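Hypothetical transcriptional regulator yurK (Bacillus subtilis, PDB 2IKK) is an uncharacterized GntR-type regulator that probably binds DNA to control transcription, represented here by its C-terminal UTRA domain, the likely effector-sensing part. Local coordinates at residues H78-F90 against S96-V108. Sequence-based numbering, arbitrary orientation.
With SO4 (sulfate ion), chain C.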
loop_
_atom_site.group_PDB
_atom_site.type_symbol
_atom_site.label_atom_id
_atom_site.label_comp_id
_atom_site.label_asym_id
_atom_site.label_seq_id
_atom_site.Cartn_x
_atom_site.Cartn_y
_atom_site.Cartn_z
ATOM N N HIS A 78 18.503 2.588 -9.196
ATOM C CA HIS A 78 19.617 2.118 -10.052
ATOM C C HIS A 78 19.245 2.471 -11.477
ATOM O O HIS A 78 18.129 2.221 -11.891
ATOM C CB HIS A 78 19.790 0.594 -9.983
ATOM C CG HIS A 78 20.274 0.130 -8.633
ATOM N ND1 HIS A 78 19.420 -0.014 -7.561
ATOM C CD2 HIS A 78 21.521 -0.113 -8.161
ATOM C CE1 HIS A 78 20.111 -0.393 -6.485
ATOM N NE2 HIS A 78 21.391 -0.481 -6.827
ATOM N N TYR A 79 20.219 3.072 -12.166
ATOM C CA TYR A 79 20.075 3.474 -13.568
ATOM C C TYR A 79 21.103 2.697 -14.362
ATOM O O TYR A 79 22.241 2.724 -14.047
ATOM C CB TYR A 79 20.375 4.999 -13.767
ATOM C CG TYR A 79 19.441 5.902 -13.039
ATOM C CD1 TYR A 79 18.182 6.226 -13.545
ATOM C CD2 TYR A 79 19.802 6.395 -11.765
ATOM C CE1 TYR A 79 17.329 7.118 -12.827
ATOM C CE2 TYR A 79 18.971 7.243 -11.063
ATOM C CZ TYR A 79 17.728 7.549 -11.576
ATOM O OH TYR A 79 16.905 8.364 -10.864
ATOM N N PRO A 80 20.680 2.055 -15.427
ATOM C CA PRO A 80 21.641 1.312 -16.227
ATOM C C PRO A 80 22.477 2.280 -17.080
ATOM O O PRO A 80 21.932 2.993 -17.876
ATOM C CB PRO A 80 20.785 0.447 -17.091
ATOM C CG PRO A 80 19.387 1.119 -17.094
ATOM C CD PRO A 80 19.297 1.939 -15.853
ATOM N N LEU A 81 23.794 2.192 -16.941
ATOM C CA LEU A 81 24.692 3.107 -17.635
ATOM C C LEU A 81 24.738 2.827 -19.141
ATOM O O LEU A 81 25.028 3.720 -19.951
ATOM C CB LEU A 81 26.105 2.983 -17.107
ATOM C CG LEU A 81 26.759 4.008 -16.170
ATOM C CD1 LEU A 81 26.280 5.523 -16.283
ATOM C CD2 LEU A 81 26.841 3.479 -14.692
ATOM N N ASP A 82 24.389 1.619 -19.508
ATOM C CA ASP A 82 24.363 1.284 -20.932
ATOM C C ASP A 82 23.220 1.995 -21.681
ATOM O O ASP A 82 23.294 2.191 -22.909
ATOM C CB ASP A 82 24.323 -0.235 -21.080
ATOM C CG ASP A 82 25.734 -0.892 -20.796
ATOM O OD1 ASP A 82 26.749 -0.409 -21.367
ATOM O OD2 ASP A 82 25.887 -1.835 -19.968
ATOM N N LEU A 83 22.129 2.328 -20.978
ATOM C CA LEU A 83 21.032 3.022 -21.620
ATOM C C LEU A 83 21.210 4.527 -21.490
ATOM O O LEU A 83 20.760 5.305 -22.377
ATOM C CB LEU A 83 19.715 2.632 -20.959
ATOM C CG LEU A 83 18.851 1.490 -21.505
ATOM C CD1 LEU A 83 19.600 0.241 -21.103
ATOM C CD2 LEU A 83 17.425 1.611 -20.833
ATOM N N PHE A 84 21.806 4.935 -20.360
ATOM C CA PHE A 84 21.969 6.329 -19.958
ATOM C C PHE A 84 23.433 6.648 -19.741
ATOM O O PHE A 84 23.887 6.981 -18.636
ATOM C CB PHE A 84 21.078 6.652 -18.728
ATOM C CG PHE A 84 19.626 6.239 -18.915
ATOM C CD1 PHE A 84 18.854 6.916 -19.798
ATOM C CD2 PHE A 84 19.046 5.182 -18.188
ATOM C CE1 PHE A 84 17.501 6.560 -20.047
ATOM C CE2 PHE A 84 17.749 4.811 -18.402
ATOM C CZ PHE A 84 16.947 5.504 -19.360
ATOM N N PRO A 85 24.226 6.580 -20.822
ATOM C CA PRO A 85 25.652 6.760 -20.578
ATOM C C PRO A 85 25.992 8.157 -19.929
ATOM O O PRO A 85 25.394 9.166 -20.287
ATOM C CB PRO A 85 26.277 6.566 -21.991
ATOM C CG PRO A 85 25.141 6.893 -22.944
ATOM C CD PRO A 85 23.898 6.365 -22.239
ATOM N N GLY A 86 26.883 8.156 -18.926
ATOM C CA GLY A 86 27.253 9.369 -18.218
ATOM C C GLY A 86 26.194 9.986 -17.294
ATOM O O GLY A 86 26.337 11.132 -16.882
ATOM N N ILE A 87 25.150 9.237 -16.943
ATOM C CA ILE A 87 24.003 9.849 -16.185
ATOM C C ILE A 87 24.452 10.255 -14.763
ATOM O O ILE A 87 23.971 11.232 -14.176
ATOM C CB ILE A 87 22.739 8.941 -16.140
ATOM C CG1 ILE A 87 21.538 9.723 -15.522
ATOM C CG2 ILE A 87 23.083 7.607 -15.401
ATOM C CD1 ILE A 87 20.149 9.136 -15.950
ATOM N N ASP A 88 25.439 9.575 -14.227
ATOM C CA ASP A 88 26.008 9.985 -12.929
ATOM C C ASP A 88 26.532 11.436 -12.878
ATOM O O ASP A 88 26.631 12.055 -11.795
ATOM C CB ASP A 88 27.137 9.048 -12.495
ATOM C CG ASP A 88 28.193 8.858 -13.560
ATOM O OD1 ASP A 88 27.849 8.573 -14.728
ATOM O OD2 ASP A 88 29.383 8.997 -13.232
ATOM N N THR A 89 26.938 11.951 -14.038
ATOM C CA THR A 89 27.562 13.271 -14.088
ATOM C C THR A 89 26.523 14.379 -13.869
ATOM O O THR A 89 26.908 15.520 -13.585
ATOM C CB THR A 89 28.386 13.475 -15.406
ATOM O OG1 THR A 89 27.465 13.607 -16.499
ATOM C CG2 THR A 89 29.325 12.292 -15.669
ATOM N N PHE A 90 25.224 14.049 -13.987
ATOM C CA PHE A 90 24.147 15.008 -13.748
ATOM C C PHE A 90 23.637 15.043 -12.311
ATOM O O PHE A 90 22.798 15.890 -11.994
ATOM C CB PHE A 90 22.969 14.768 -14.730
ATOM C CG PHE A 90 23.392 14.822 -16.176
ATOM C CD1 PHE A 90 23.768 16.061 -16.778
ATOM C CD2 PHE A 90 23.495 13.658 -16.919
ATOM C CE1 PHE A 90 24.219 16.105 -18.111
ATOM C CE2 PHE A 90 23.936 13.679 -18.269
ATOM C CZ PHE A 90 24.339 14.930 -18.849
ATOM N N SER A 96 16.224 17.069 -10.522
ATOM C CA SER A 96 15.150 16.200 -10.847
ATOM C C SER A 96 15.685 15.156 -11.845
ATOM O O SER A 96 16.049 15.492 -12.986
ATOM C CB SER A 96 14.011 17.007 -11.470
ATOM O OG SER A 96 13.135 16.104 -12.120
HETATM N N MSE A 97 15.739 13.890 -11.412
HETATM C CA MSE A 97 16.218 12.862 -12.308
HETATM C C MSE A 97 15.246 12.671 -13.484
HETATM O O MSE A 97 15.631 12.345 -14.596
HETATM C CB MSE A 97 16.509 11.560 -11.566
HETATM C CG MSE A 97 17.650 11.725 -10.507
HETATM SE SE MSE A 97 19.318 12.369 -11.237
HETATM C CE MSE A 97 19.934 10.739 -12.228
ATOM N N HIS A 98 13.981 12.952 -13.265
ATOM C CA HIS A 98 13.040 12.868 -14.386
ATOM C C HIS A 98 13.339 13.926 -15.423
ATOM O O HIS A 98 13.360 13.642 -16.631
ATOM C CB HIS A 98 11.621 12.925 -13.900
ATOM C CG HIS A 98 11.135 11.599 -13.424
ATOM N ND1 HIS A 98 11.529 11.065 -12.215
ATOM C CD2 HIS A 98 10.349 10.669 -14.006
ATOM C CE1 HIS A 98 10.995 9.867 -12.065
ATOM N NE2 HIS A 98 10.293 9.588 -13.150
ATOM N N ASP A 99 13.701 15.117 -14.950
ATOM C CA ASP A 99 14.213 16.171 -15.849
ATOM C C ASP A 99 15.465 15.799 -16.655
ATOM O O ASP A 99 15.540 16.098 -17.852
ATOM C CB ASP A 99 14.489 17.430 -15.021
ATOM C CG ASP A 99 13.264 18.272 -14.834
ATOM O OD1 ASP A 99 12.156 17.845 -15.282
ATOM O OD2 ASP A 99 13.419 19.371 -14.246
ATOM N N ILE A 100 16.418 15.104 -16.010
ATOM C CA ILE A 100 17.664 14.655 -16.649
ATOM C C ILE A 100 17.291 13.630 -17.707
ATOM O O ILE A 100 17.698 13.740 -18.845
ATOM C CB ILE A 100 18.649 14.029 -15.593
ATOM C CG1 ILE A 100 19.187 15.145 -14.688
ATOM C CG2 ILE A 100 19.798 13.252 -16.227
ATOM C CD1 ILE A 100 19.670 16.464 -15.435
ATOM N N LEU A 101 16.467 12.667 -17.364
ATOM C CA LEU A 101 16.095 11.653 -18.341
ATOM C C LEU A 101 15.440 12.286 -19.562
ATOM O O LEU A 101 15.778 11.957 -20.694
ATOM C CB LEU A 101 15.110 10.635 -17.727
ATOM C CG LEU A 101 15.765 9.648 -16.717
ATOM C CD1 LEU A 101 14.629 8.943 -15.894
ATOM C CD2 LEU A 101 16.626 8.648 -17.360
ATOM N N LYS A 102 14.510 13.189 -19.325
ATOM C CA LYS A 102 13.821 13.916 -20.387
ATOM C C LYS A 102 14.724 14.794 -21.253
ATOM O O LYS A 102 14.766 14.629 -22.504
ATOM C CB LYS A 102 12.674 14.694 -19.807
ATOM C CG LYS A 102 11.795 15.309 -20.888
ATOM C CD LYS A 102 10.398 15.321 -20.426
ATOM C CE LYS A 102 9.532 16.060 -21.428
ATOM N NZ LYS A 102 8.435 16.731 -20.674
ATOM N N GLN A 103 15.465 15.713 -20.623
ATOM C CA GLN A 103 16.328 16.600 -21.447
ATOM C C GLN A 103 17.601 15.951 -22.007
ATOM O O GLN A 103 18.007 16.211 -23.157
ATOM C CB GLN A 103 16.619 17.941 -20.708
ATOM C CG GLN A 103 15.838 19.187 -21.188
ATOM C CD GLN A 103 14.441 18.897 -21.803
ATOM O OE1 GLN A 103 14.235 19.021 -23.028
ATOM N NE2 GLN A 103 13.502 18.498 -20.967
ATOM N N GLN A 104 18.252 15.086 -21.236
ATOM C CA GLN A 104 19.519 14.567 -21.678
ATOM C C GLN A 104 19.323 13.353 -22.575
ATOM O O GLN A 104 20.119 13.142 -23.514
ATOM C CB GLN A 104 20.430 14.191 -20.493
ATOM C CG GLN A 104 20.923 15.436 -19.692
ATOM C CD GLN A 104 21.607 16.502 -20.571
ATOM O OE1 GLN A 104 21.337 17.684 -20.434
ATOM N NE2 GLN A 104 22.517 16.074 -21.413
ATOM N N TYR A 105 18.304 12.543 -22.266
ATOM C CA TYR A 105 18.137 11.278 -22.973
ATOM C C TYR A 105 16.859 11.129 -23.808
ATOM O O TYR A 105 16.673 10.090 -24.457
ATOM C CB TYR A 105 18.277 10.115 -21.977
ATOM C CG TYR A 105 19.585 10.171 -21.251
ATOM C CD1 TYR A 105 19.658 10.740 -19.969
ATOM C CD2 TYR A 105 20.756 9.673 -21.830
ATOM C CE1 TYR A 105 20.854 10.844 -19.311
ATOM C CE2 TYR A 105 21.944 9.763 -21.180
ATOM C CZ TYR A 105 21.980 10.306 -19.891
ATOM O OH TYR A 105 23.192 10.403 -19.276
ATOM N N LYS A 106 16.014 12.164 -23.820
ATOM C CA LYS A 106 14.692 12.149 -24.474
ATOM C C LYS A 106 13.827 10.940 -24.001
ATOM O O LYS A 106 13.060 10.357 -24.756
ATOM C CB LYS A 106 14.874 12.149 -26.005
ATOM C CG LYS A 106 15.819 13.274 -26.486
ATOM C CD LYS A 106 15.442 14.603 -25.860
ATOM C CE LYS A 106 16.382 15.716 -26.349
ATOM N NZ LYS A 106 16.211 16.887 -25.473
ATOM N N VAL A 107 13.933 10.604 -22.724
ATOM C CA VAL A 107 13.151 9.507 -22.190
ATOM C C VAL A 107 12.155 10.023 -21.165
ATOM O O VAL A 107 12.481 10.827 -20.253
ATOM C CB VAL A 107 14.103 8.370 -21.602
ATOM C CG1 VAL A 107 13.351 7.379 -20.707
ATOM C CG2 VAL A 107 14.851 7.615 -22.756
ATOM N N VAL A 108 10.916 9.566 -21.313
ATOM C CA VAL A 108 9.851 9.836 -20.331
ATOM C C VAL A 108 9.210 8.496 -19.932
ATOM O O VAL A 108 8.841 7.711 -20.845
ATOM C CB VAL A 108 8.777 10.829 -20.963
ATOM C CG1 VAL A 108 7.592 10.907 -20.155
ATOM C CG2 VAL A 108 9.411 12.252 -21.023
HETATM S S SO4 C . 13.111 13.062 -9.203
HETATM O O1 SO4 C . 14.559 13.173 -9.037
HETATM O O2 SO4 C . 12.445 14.295 -8.773
HETATM O O3 SO4 C . 12.629 11.934 -8.451
HETATM O O4 SO4 C . 12.738 12.911 -10.635
#
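In the UTRA domain, helix 97-105 packs against the turn that leaves strand 71-80, and Phe84 and Tyr105 meet at the helix's C-terminal end. The Phe84 edge points into the Tyr105 face in a T-shaped stack, planes at 77°, with Phe84 CD1 3.6 Å from Tyr105 CG. Leu101 CD2 sits over one Phe84 face, 3.7 Å from the ring centroid; the same methyl also meets Ile87 CD1 at 3.8 Å. With CG anti to its carbonyl carbon (chi1 -56°), Tyr105 carries its hydroxyl into the type II beta turn Phe84-Ile87, where OH donates to Pro85 O at 2.7 Å from above the carbonyl plane. An alanine in place of Tyr105 is likely to leave that carbonyl without this donor and the Phe84 edge without its aromatic face. Phe84 in turn rests on Ile152 of strand 150-160 in the six-stranded antiparallel sheet. Phe90 lays a face on Gln104 CG. Folded back on itself, the selenomethionine Met97 brings CE against the Tyr79 ring, off-centre, 4.2 Å from its centroid. At the helix N-terminus a sulfate, probably from the crystallisation liquor, accepts hydrogen bonds from Met97 N, His98 N and His98 ND1; Arg63 also holds it.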